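Local coordinates for putative succinylglutamate desuccinylase / aspartoacylase (Shewanella amazonensis, PDB 3FMC), which is probably a zinc-dependent hydrolase of the succinylglutamate desuccinylase/aspartoacylase family, thought to act on ester bonds, at residues K176-L181 against V342-F347; T199-N204 against G284-N289; L335-D340 against Y359-K364. All coordinates share one frame; numbering follows the deposited sequence.

Contact 1. Residues K176-L181 against V342-F347; sequences KSCKHL and VPILHF
S177 and L345 form a non-hydrogen-bonded pair where strand 176-184 runs antiparallel to strand 341-346. L345 belongs to a classic beta bulge, in which it and I344 both face K360. The pair is close, with CB of S177 3.6 Å from CB of L345, and the small serine suits so close an approach. Backbone bonds flank it. H346 N donates to K176 O at 2.9 Å, while the return bond from K176 N to H346 O is weak; beyond the pair, C178 N reaches I344 O at 2.9 Å.

Two CH-pi contacts add to these bonds. I344 holds CG2 anti to its backbone N, which puts that methyl over the centre of the H180 ring, 3.3 Å from its centroid, and CB of K176 lies over a face of the H346 ring, nearer its rim. An alanine in place of H346 would probably leave K176 CB and the stacked ring of Y303 without their aromatic partner.

The last group is polar. The H180 ring is fixed at its edge, where ND1 donates in the ring plane to C178 O, 3.1 Å away; that oxygen also accepts from S177 OG. H346 ND1 donates to F347 O at 2.7 Å, and the same carbonyl oxygen accepts from a water that in turn takes a hydrogen bond from K176 NZ, 2.8 Å from it.

Contact 2. Residues T199-N204 against G284-N289; sequences TLLIPN and GCFLKN
L201 and F286 each hold CG anti to their own carbonyl carbon (chi1 -61° and -71°); their parallel pairing already puts both on one face of the sheet, and these torsions lean L201 CD1 over one face of the F286 ring, offset toward the rim. L201 CB comes 4.1 Å from F286 CD1. L287 turns the other way, with CG anti to its backbone N (chi1 -178°). Its CD2 thereby reaches I202 CG2 at 4.1 Å and P203 CD at 4.0 Å, crossing the proline at about a right angle.

The backbones pair in parallel, T199 beside G284, L200 beside C285 and L201 beside F286. L201 N donates to C285 O at 2.9 Å, with C285 N bonded to T199 O before it and L287 N to L201 O after it. The last bond joins the strand to the first residue of a short 3-10 turn, closed by N289 N donating to F286 O. G284 CA lies 3.0 Å from T199 O in a CA-H...O contact, and a beta carbon there would be crowded against the same oxygen, so a glycine suits the place. On the opposite face from L201 and F286, CD2 of L200 touches SG of C285 at 3.7 Å, and both residues pack against M362 of strand 357-363. Strand 198-202 thus lies between strands 176-184 and 283-286, parallel to both, while I202 packs on D211 and F215 of helix 210-227.

Contact 3. Residues L335-D340 against Y359-K364; sequences LRLPED and YKVMTK
L337 meets V361 tip to tip, its CD1 lying against both methyls of the valine, in one of its two conformers. The contact joins the loop that leaves strand 332-336, an outer strand of a four-stranded antiparallel sheet, to strand 357-363, which pairs antiparallel with strands 290-294 and 341-346. The nearest carbons, L337 CD1 and V361 CG1, are 3.3 Å apart, but with a second leucine conformer present this tightness is doubtful. Branched apolar residues suit the spot, since L317 and F293 also touch L337, and W146 of a third subunit packs on both L337 and V361.

Farther along, the contact becomes polar. E339, also deposited in two conformers, holds CG anti to its backbone N (chi1 -174°) and stays extended beyond it, which carries its carboxylate across T363 to the lysine. There OE2 forms a salt bridge with K364 NZ; its 2.6 Å length is short and doubtful, since the glutamate has a second conformer. A glutamate has the length for this, and K364, bent at its last torsion (chi4 37°), brings its amine round to meet it.

T363 takes part through two groups. Its methyl CG2 lies 3.9 Å from D340 O, while its hydroxyl has its strongest partner in N289 O. D340, for its part, uses OD1 to accept from A313 N. Two waters complete the join. One donates to OE2 of E339 and accepts from K364 N at 2.9 Å. The other donates both to E339 OE1 and to T363 OG1, standing 2.8 Å from each oxygen.

In the fold
Strand 341-346 links contacts 1 and 3, whose centres are about 12 Å apart: it pairs with strand 176-184 on one edge and with strand 357-363 on the other, V342 and I344 bonding to M362 and K360. Contact 2 lies about 15 Å from the centre of each, and strand 198-202 continues the pairing from strand 176-184 through L181 and L200. Along the chain, contact 2 is nested inside contact 1 and closes before contact 3 opens, whereas contacts 1 and 3 interleave. Strands late in the chain are thereby joined, edge to edge, to strands 176-184 and 198-202, which lie in the range of the catalytic family, and T363 and N289 tie contact 3 to contact 2.

Contact 1. Residues K176-L181 against V342-F347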
loop_
_atom_site.group_PDB
_atom_site.type_symbol
_atom_site.label_atom_id
_atom_site.label_comp_id
_atom_site.label_asym_id
_atom_site.label_seq_id
_atom_site.Cartn_x
_atom_site.Cartn_y
_atom_site.Cartn_z
ATOM N N LYS C 176 -13.443 -8.453 -11.820
ATOM C CA LYS C 176 -13.772 -9.748 -12.497
ATOM C C LYS C 176 -15.100 -9.365 -13.118
ATOM O O LYS C 176 -16.093 -9.151 -12.410
ATOM C CB LYS C 176 -13.916 -10.902 -11.548
ATOM C CG LYS C 176 -12.654 -11.192 -10.757
ATOM C CD LYS C 176 -11.486 -11.699 -11.604
ATOM C CE LYS C 176 -10.361 -12.165 -10.681
ATOM N NZ LYS C 176 -10.827 -13.311 -9.812
ATOM N N SER C 177 -15.120 -9.206 -14.442
ATOM C CA SER C 177 -16.276 -8.585 -15.074
ATOM C C SER C 177 -16.592 -9.085 -16.483
ATOM O O SER C 177 -15.716 -9.502 -17.211
ATOM C CB SER C 177 -16.004 -7.083 -15.154
ATOM O OG SER C 177 -17.018 -6.301 -15.732
ATOM N N CYS C 178 -17.858 -8.955 -16.852
ATOM C CA CYS C 178 -18.254 -9.191 -18.231
ATOM C C CYS C 178 -18.109 -7.861 -18.957
ATOM O O CYS C 178 -17.803 -6.827 -18.358
ATOM C CB CYS C 178 -19.706 -9.738 -18.327
ATOM S SG CYS C 178 -20.967 -8.637 -17.928
ATOM N N LYS C 179 -18.254 -7.894 -20.281
ATOM C CA LYS C 179 -18.215 -6.666 -21.088
ATOM C C LYS C 179 -19.564 -5.941 -20.923
ATOM O O LYS C 179 -20.647 -6.529 -21.034
ATOM C CB LYS C 179 -17.978 -6.997 -22.578
ATOM C CG LYS C 179 -16.760 -7.805 -22.804
ATOM C CD LYS C 179 -16.466 -8.007 -24.285
ATOM C CE LYS C 179 -15.278 -8.883 -24.465
ATOM N NZ LYS C 179 -14.987 -9.086 -25.898
ATOM N N HIS C 180 -19.478 -4.661 -20.648
ATOM C CA HIS C 180 -20.619 -3.808 -20.470
ATOM C C HIS C 180 -20.325 -2.402 -20.968
ATOM O O HIS C 180 -19.176 -2.020 -21.194
ATOM C CB HIS C 180 -21.229 -3.861 -19.048
ATOM C CG HIS C 180 -20.299 -3.468 -17.936
ATOM N ND1 HIS C 180 -19.241 -4.264 -17.528
ATOM C CD2 HIS C 180 -20.336 -2.424 -17.087
ATOM C CE1 HIS C 180 -18.655 -3.691 -16.492
ATOM N NE2 HIS C 180 -19.298 -2.571 -16.212
ATOM N N LEU C 181 -21.375 -1.643 -21.130
ATOM C CA LEU C 181 -21.300 -0.307 -21.705
ATOM C C LEU C 181 -22.124 0.695 -20.962
ATOM O O LEU C 181 -23.261 0.390 -20.543
ATOM C CB LEU C 181 -21.834 -0.367 -23.127
ATOM C CG LEU C 181 -21.981 0.868 -24.025
ATOM C CD1 LEU C 181 -20.613 1.478 -24.453
ATOM C CD2 LEU C 181 -22.840 0.558 -25.313
ATOM N N VAL C 342 -28.791 -9.407 -13.416
ATOM C CA VAL C 342 -27.612 -9.909 -14.116
ATOM C C VAL C 342 -26.334 -9.415 -13.417
ATOM O O VAL C 342 -26.047 -8.235 -13.486
ATOM C CB VAL C 342 -27.540 -9.408 -15.586
ATOM C CG1 VAL C 342 -26.322 -10.020 -16.273
ATOM C CG2 VAL C 342 -28.784 -9.847 -16.377
ATOM N N PRO C 343 -25.619 -10.308 -12.741
ATOM C CA PRO C 343 -24.331 -9.931 -12.139
ATOM C C PRO C 343 -23.372 -9.533 -13.253
ATOM O O PRO C 343 -23.208 -10.293 -14.227
ATOM C CB PRO C 343 -23.893 -11.211 -11.411
ATOM C CG PRO C 343 -24.626 -12.279 -12.037
ATOM C CD PRO C 343 -25.945 -11.720 -12.474
ATOM N N ILE C 344 -22.826 -8.315 -13.158
ATOM C CA ILE C 344 -21.886 -7.786 -14.170
ATOM C C ILE C 344 -20.441 -8.029 -13.767
ATOM O O ILE C 344 -19.568 -8.379 -14.581
ATOM C CB ILE C 344 -22.148 -6.256 -14.410
ATOM C CG1 ILE C 344 -23.564 -6.025 -14.968
ATOM C CG2 ILE C 344 -21.088 -5.634 -15.303
ATOM C CD1 ILE C 344 -23.887 -6.853 -16.246
ATOM N N LEU C 345 -20.181 -7.859 -12.477
ATOM C CA LEU C 345 -18.807 -7.956 -11.994
ATOM C C LEU C 345 -18.838 -8.349 -10.523
ATOM O O LEU C 345 -19.846 -8.134 -9.827
ATOM C CB LEU C 345 -18.085 -6.598 -12.203
ATOM C CG LEU C 345 -18.674 -5.340 -11.543
ATOM C CD1 LEU C 345 -18.180 -5.218 -10.063
ATOM C CD2 LEU C 345 -18.389 -4.018 -12.238
ATOM N N HIS C 346 -17.724 -8.902 -10.074
ATOM C CA HIS C 346 -17.538 -9.244 -8.683
ATOM C C HIS C 346 -16.113 -8.915 -8.229
ATOM O O HIS C 346 -15.177 -8.740 -9.025
ATOM C CB HIS C 346 -17.956 -10.710 -8.372
ATOM C CG HIS C 346 -17.031 -11.779 -8.890
ATOM N ND1 HIS C 346 -15.729 -11.943 -8.442
ATOM C CD2 HIS C 346 -17.261 -12.804 -9.749
ATOM C CE1 HIS C 346 -15.196 -12.997 -9.030
ATOM N NE2 HIS C 346 -16.110 -13.560 -9.805
ATOM N N PHE C 347 -15.966 -8.928 -6.911
ATOM C CA PHE C 347 -14.722 -8.589 -6.237
ATOM C C PHE C 347 -13.637 -9.520 -6.697
ATOM O O PHE C 347 -13.851 -10.740 -6.850
ATOM C CB PHE C 347 -14.964 -8.655 -4.729
ATOM C CG PHE C 347 -13.854 -8.075 -3.888
ATOM C CD1 PHE C 347 -13.509 -6.745 -3.989
ATOM C CD2 PHE C 347 -13.275 -8.853 -2.884
ATOM C CE1 PHE C 347 -12.542 -6.203 -3.142
ATOM C CE2 PHE C 347 -12.310 -8.324 -2.052
ATOM C CZ PHE C 347 -11.943 -7.004 -2.195
HETATM O O HOH W 1 -12.423 -13.142 -7.530
#

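Contact 2. Residues T199-N204 against G284-N289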
loop_
_atom_site.group_PDB
_atom_site.type_symbol
_atom_site.label_atom_id
_atom_site.label_comp_id
_atom_site.label_asym_id
_atom_site.label_seq_id
_atom_site.Cartn_x
_atom_site.Cartn_y
_atom_site.Cartn_z
ATOM N N THR C 199 -25.831 -2.969 -21.307
ATOM C CA THR C 199 -25.639 -1.530 -21.345
ATOM C C THR C 199 -26.384 -0.818 -20.194
ATOM O O THR C 199 -27.541 -1.100 -19.920
ATOM C CB THR C 199 -26.112 -0.930 -22.701
ATOM O OG1 THR C 199 -25.412 -1.574 -23.849
ATOM C CG2 THR C 199 -25.944 0.587 -22.702
ATOM N N LEU C 200 -25.686 0.108 -19.546
ATOM C CA LEU C 200 -26.247 0.991 -18.524
ATOM C C LEU C 200 -26.562 2.310 -19.207
ATOM O O LEU C 200 -25.668 2.952 -19.781
ATOM C CB LEU C 200 -25.242 1.233 -17.384
ATOM C CG LEU C 200 -24.983 0.005 -16.512
ATOM C CD1 LEU C 200 -23.716 0.021 -15.733
ATOM C CD2 LEU C 200 -26.203 -0.206 -15.599
ATOM N N LEU C 201 -27.841 2.683 -19.213
ATOM C CA LEU C 201 -28.308 3.964 -19.754
ATOM C C LEU C 201 -28.238 5.007 -18.654
ATOM O O LEU C 201 -28.867 4.875 -17.583
ATOM C CB LEU C 201 -29.725 3.816 -20.332
ATOM C CG LEU C 201 -29.905 2.830 -21.493
ATOM C CD1 LEU C 201 -31.377 2.601 -21.820
ATOM C CD2 LEU C 201 -29.139 3.303 -22.728
ATOM N N ILE C 202 -27.463 6.070 -18.910
ATOM C CA ILE C 202 -27.126 7.043 -17.875
ATOM C C ILE C 202 -27.696 8.425 -18.165
ATOM O O ILE C 202 -27.803 8.843 -19.330
ATOM C CB ILE C 202 -25.566 7.043 -17.578
ATOM C CG1 ILE C 202 -24.747 7.710 -18.693
ATOM C CG2 ILE C 202 -25.029 5.607 -17.300
ATOM C CD1 ILE C 202 -23.259 7.855 -18.283
ATOM N N PRO C 203 -28.076 9.153 -17.106
ATOM C CA PRO C 203 -28.738 10.436 -17.247
ATOM C C PRO C 203 -27.799 11.621 -17.391
ATOM O O PRO C 203 -26.573 11.471 -17.329
ATOM C CB PRO C 203 -29.486 10.572 -15.934
ATOM C CG PRO C 203 -28.600 9.897 -14.940
ATOM C CD PRO C 203 -27.945 8.763 -15.688
ATOM N N ASN C 204 -28.394 12.788 -17.602
ATOM C CA ASN C 204 -27.639 14.036 -17.672
ATOM C C ASN C 204 -27.230 14.495 -16.259
ATOM O O ASN C 204 -27.878 15.343 -15.635
ATOM C CB ASN C 204 -28.443 15.131 -18.366
ATOM C CG ASN C 204 -27.601 16.333 -18.724
ATOM O OD1 ASN C 204 -26.390 16.344 -18.484
ATOM N ND2 ASN C 204 -28.242 17.379 -19.255
ATOM N N GLY C 284 -30.260 -3.858 -21.607
ATOM C CA GLY C 284 -29.950 -2.625 -20.891
ATOM C C GLY C 284 -30.725 -2.484 -19.608
ATOM O O GLY C 284 -31.573 -3.323 -19.277
ATOM N N CYS C 285 -30.328 -1.487 -18.825
ATOM C CA CYS C 285 -31.079 -1.079 -17.652
ATOM C C CYS C 285 -30.708 0.366 -17.387
ATOM O O CYS C 285 -29.645 0.829 -17.837
ATOM C CB CYS C 285 -30.892 -2.004 -16.458
ATOM S SG CYS C 285 -29.560 -1.654 -15.345
ATOM N N PHE C 286 -31.600 1.110 -16.751
ATOM C CA PHE C 286 -31.306 2.462 -16.384
ATOM C C PHE C 286 -30.362 2.396 -15.172
ATOM O O PHE C 286 -30.492 1.512 -14.322
ATOM C CB PHE C 286 -32.569 3.250 -16.075
ATOM C CG PHE C 286 -33.362 3.530 -17.302
ATOM C CD1 PHE C 286 -33.026 4.584 -18.104
ATOM C CD2 PHE C 286 -34.370 2.678 -17.710
ATOM C CE1 PHE C 286 -33.717 4.836 -19.266
ATOM C CE2 PHE C 286 -35.065 2.940 -18.870
ATOM C CZ PHE C 286 -34.727 4.027 -19.643
ATOM N N LEU C 287 -29.466 3.366 -15.090
ATOM C CA LEU C 287 -28.396 3.373 -14.094
ATOM C C LEU C 287 -28.885 3.210 -12.666
ATOM O O LEU C 287 -28.217 2.536 -11.861
ATOM C CB LEU C 287 -27.586 4.644 -14.215
ATOM C CG LEU C 287 -26.387 4.796 -13.278
ATOM C CD1 LEU C 287 -25.304 3.736 -13.564
ATOM C CD2 LEU C 287 -25.868 6.250 -13.385
ATOM N N LYS C 288 -30.028 3.805 -12.355
ATOM C CA LYS C 288 -30.612 3.705 -10.993
ATOM C C LYS C 288 -30.910 2.254 -10.574
ATOM O O LYS C 288 -31.004 1.939 -9.378
ATOM C CB LYS C 288 -31.880 4.559 -10.868
ATOM C CG LYS C 288 -33.077 3.981 -11.602
ATOM C CD LYS C 288 -34.342 4.826 -11.474
ATOM C CE LYS C 288 -35.459 4.152 -12.317
ATOM N NZ LYS C 288 -36.710 4.959 -12.490
ATOM N N ASN C 289 -31.065 1.361 -11.555
ATOM C CA ASN C 289 -31.332 -0.048 -11.283
ATOM C C ASN C 289 -30.087 -0.962 -11.235
ATOM O O ASN C 289 -30.190 -2.179 -11.127
ATOM C CB ASN C 289 -32.367 -0.532 -12.296
ATOM C CG ASN C 289 -33.703 0.129 -12.095
ATOM O OD1 ASN C 289 -34.075 0.414 -10.956
ATOM N ND2 ASN C 289 -34.423 0.406 -13.181
#

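Contact 3. Residues L335-D340 against Y359-K364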
loop_
_atom_site.group_PDB
_atom_site.type_symbol
_atom_site.label_atom_id
_atom_site.label_comp_id
_atom_site.label_asym_id
_atom_site.label_seq_id
_atom_site.Cartn_x
_atom_site.Cartn_y
_atom_site.Cartn_z
ATOM N N LEU C 335 -24.976 -17.080 0.235
ATOM C CA LEU C 335 -25.545 -15.752 0.151
ATOM C C LEU C 335 -26.266 -15.712 -1.200
ATOM O O LEU C 335 -25.766 -16.238 -2.207
ATOM C CB LEU C 335 -24.483 -14.668 0.203
ATOM C CG LEU C 335 -23.479 -14.722 1.352
ATOM C CD1 LEU C 335 -22.607 -13.496 1.297
ATOM C CD2 LEU C 335 -24.193 -14.834 2.693
ATOM N N ARG C 336 -27.419 -15.051 -1.209
ATOM C CA ARG C 336 -28.265 -14.949 -2.387
ATOM C C ARG C 336 -28.609 -13.525 -2.744
ATOM O O ARG C 336 -28.621 -12.652 -1.898
ATOM C CB ARG C 336 -29.571 -15.703 -2.153
ATOM C CG ARG C 336 -29.374 -17.164 -1.855
ATOM C CD ARG C 336 -30.640 -17.824 -1.302
ATOM N NE ARG C 336 -30.297 -19.141 -0.759
ATOM C CZ ARG C 336 -30.040 -20.203 -1.508
ATOM N NH1 ARG C 336 -30.079 -20.125 -2.822
ATOM N NH2 ARG C 336 -29.714 -21.352 -0.942
ATOM N N LEU C 337 -28.797 -13.258 -4.036
ATOM C CA LEU C 337 -29.184 -11.902 -4.445
ATOM C C LEU C 337 -30.625 -11.657 -4.028
ATOM O O LEU C 337 -31.454 -12.568 -4.056
ATOM C CB LEU C 337 -29.076 -11.620 -5.942
ATOM C CG LEU C 337 -27.747 -11.221 -6.586
ATOM C CD1 LEU C 337 -28.136 -10.438 -7.825
ATOM C CD2 LEU C 337 -26.857 -10.362 -5.727
ATOM N N PRO C 338 -30.908 -10.429 -3.622
ATOM C CA PRO C 338 -32.227 -10.006 -3.178
ATOM C C PRO C 338 -33.252 -9.889 -4.283
ATOM O O PRO C 338 -34.444 -9.939 -4.023
ATOM C CB PRO C 338 -31.971 -8.610 -2.613
ATOM C CG PRO C 338 -30.521 -8.565 -2.376
ATOM C CD PRO C 338 -29.936 -9.348 -3.452
ATOM N N GLU C 339 -32.787 -9.734 -5.517
ATOM C CA GLU C 339 -33.681 -9.542 -6.635
ATOM C C GLU C 339 -33.092 -10.197 -7.869
ATOM O O GLU C 339 -31.876 -10.366 -7.961
ATOM C CB GLU C 339 -33.859 -8.033 -6.858
ATOM C CG GLU C 339 -34.881 -7.655 -7.905
ATOM C CD GLU C 339 -35.055 -6.162 -8.053
ATOM O OE1 GLU C 339 -34.385 -5.393 -7.332
ATOM O OE2 GLU C 339 -35.877 -5.759 -8.891
ATOM N N ASP C 340 -33.957 -10.571 -8.810
ATOM C CA ASP C 340 -33.523 -11.128 -10.087
ATOM C C ASP C 340 -32.704 -10.029 -10.783
ATOM O O ASP C 340 -33.022 -8.843 -10.699
ATOM C CB ASP C 340 -34.690 -11.425 -11.005
ATOM C CG ASP C 340 -35.618 -12.540 -10.487
ATOM O OD1 ASP C 340 -35.355 -13.168 -9.431
ATOM O OD2 ASP C 340 -36.625 -12.730 -11.183
ATOM N N TYR C 359 -20.583 -7.823 -5.456
ATOM C CA TYR C 359 -20.999 -7.762 -6.849
ATOM C C TYR C 359 -21.686 -6.466 -7.177
ATOM O O TYR C 359 -22.158 -5.789 -6.283
ATOM C CB TYR C 359 -22.067 -8.856 -7.139
ATOM C CG TYR C 359 -21.613 -10.300 -7.396
ATOM C CD1 TYR C 359 -21.293 -11.156 -6.352
ATOM C CD2 TYR C 359 -21.603 -10.831 -8.684
ATOM C CE1 TYR C 359 -20.912 -12.460 -6.555
ATOM C CE2 TYR C 359 -21.266 -12.140 -8.909
ATOM C CZ TYR C 359 -20.926 -12.965 -7.851
ATOM O OH TYR C 359 -20.559 -14.270 -8.055
ATOM N N LYS C 360 -21.664 -6.104 -8.464
ATOM C CA LYS C 360 -22.581 -5.112 -9.029
ATOM C C LYS C 360 -23.519 -5.904 -9.981
ATOM O O LYS C 360 -23.069 -6.755 -10.770
ATOM C CB LYS C 360 -21.893 -3.956 -9.701
ATOM C CG LYS C 360 -21.183 -3.037 -8.706
ATOM C CD LYS C 360 -20.665 -1.835 -9.467
ATOM C CE LYS C 360 -19.875 -0.972 -8.637
ATOM N NZ LYS C 360 -19.629 0.243 -9.458
ATOM N N VAL C 361 -24.813 -5.632 -9.835
ATOM C CA VAL C 361 -25.868 -6.362 -10.507
ATOM C C VAL C 361 -26.863 -5.458 -11.209
ATOM O O VAL C 361 -27.397 -4.533 -10.609
ATOM C CB VAL C 361 -26.643 -7.219 -9.442
ATOM C CG1 VAL C 361 -27.753 -8.057 -10.105
ATOM C CG2 VAL C 361 -25.666 -8.093 -8.680
HETATM N N MSE C 362 -27.096 -5.681 -12.519
HETATM C CA MSE C 362 -28.150 -4.936 -13.204
HETATM C C MSE C 362 -29.470 -5.614 -12.882
HETATM O O MSE C 362 -29.570 -6.850 -12.957
HETATM C CB MSE C 362 -27.958 -4.959 -14.735
HETATM C CG MSE C 362 -26.724 -4.265 -15.137
HETATM SE SE MSE C 362 -26.614 -4.135 -17.101
HETATM C CE MSE C 362 -24.861 -3.320 -17.252
ATOM N N THR C 363 -30.432 -4.824 -12.454
ATOM C CA THR C 363 -31.759 -5.293 -12.164
ATOM C C THR C 363 -32.727 -4.562 -13.128
ATOM O O THR C 363 -32.376 -3.539 -13.778
ATOM C CB THR C 363 -32.167 -5.003 -10.698
ATOM O OG1 THR C 363 -32.295 -3.589 -10.496
ATOM C CG2 THR C 363 -31.135 -5.609 -9.739
ATOM N N LYS C 364 -33.954 -5.086 -13.214
ATOM C CA LYS C 364 -34.996 -4.474 -14.089
ATOM C C LYS C 364 -34.428 -4.321 -15.525
ATOM O O LYS C 364 -34.606 -3.305 -16.210
ATOM C CB LYS C 364 -35.496 -3.175 -13.501
ATOM C CG LYS C 364 -36.135 -3.400 -12.093
ATOM C CD LYS C 364 -36.374 -2.070 -11.420
ATOM C CE LYS C 364 -37.209 -2.189 -10.141
ATOM N NZ LYS C 364 -36.839 -3.417 -9.427
HETATM O O HOH W 2 -33.268 -2.879 -7.969
HETATM O O HOH W 3 -34.785 -7.233 -11.524
#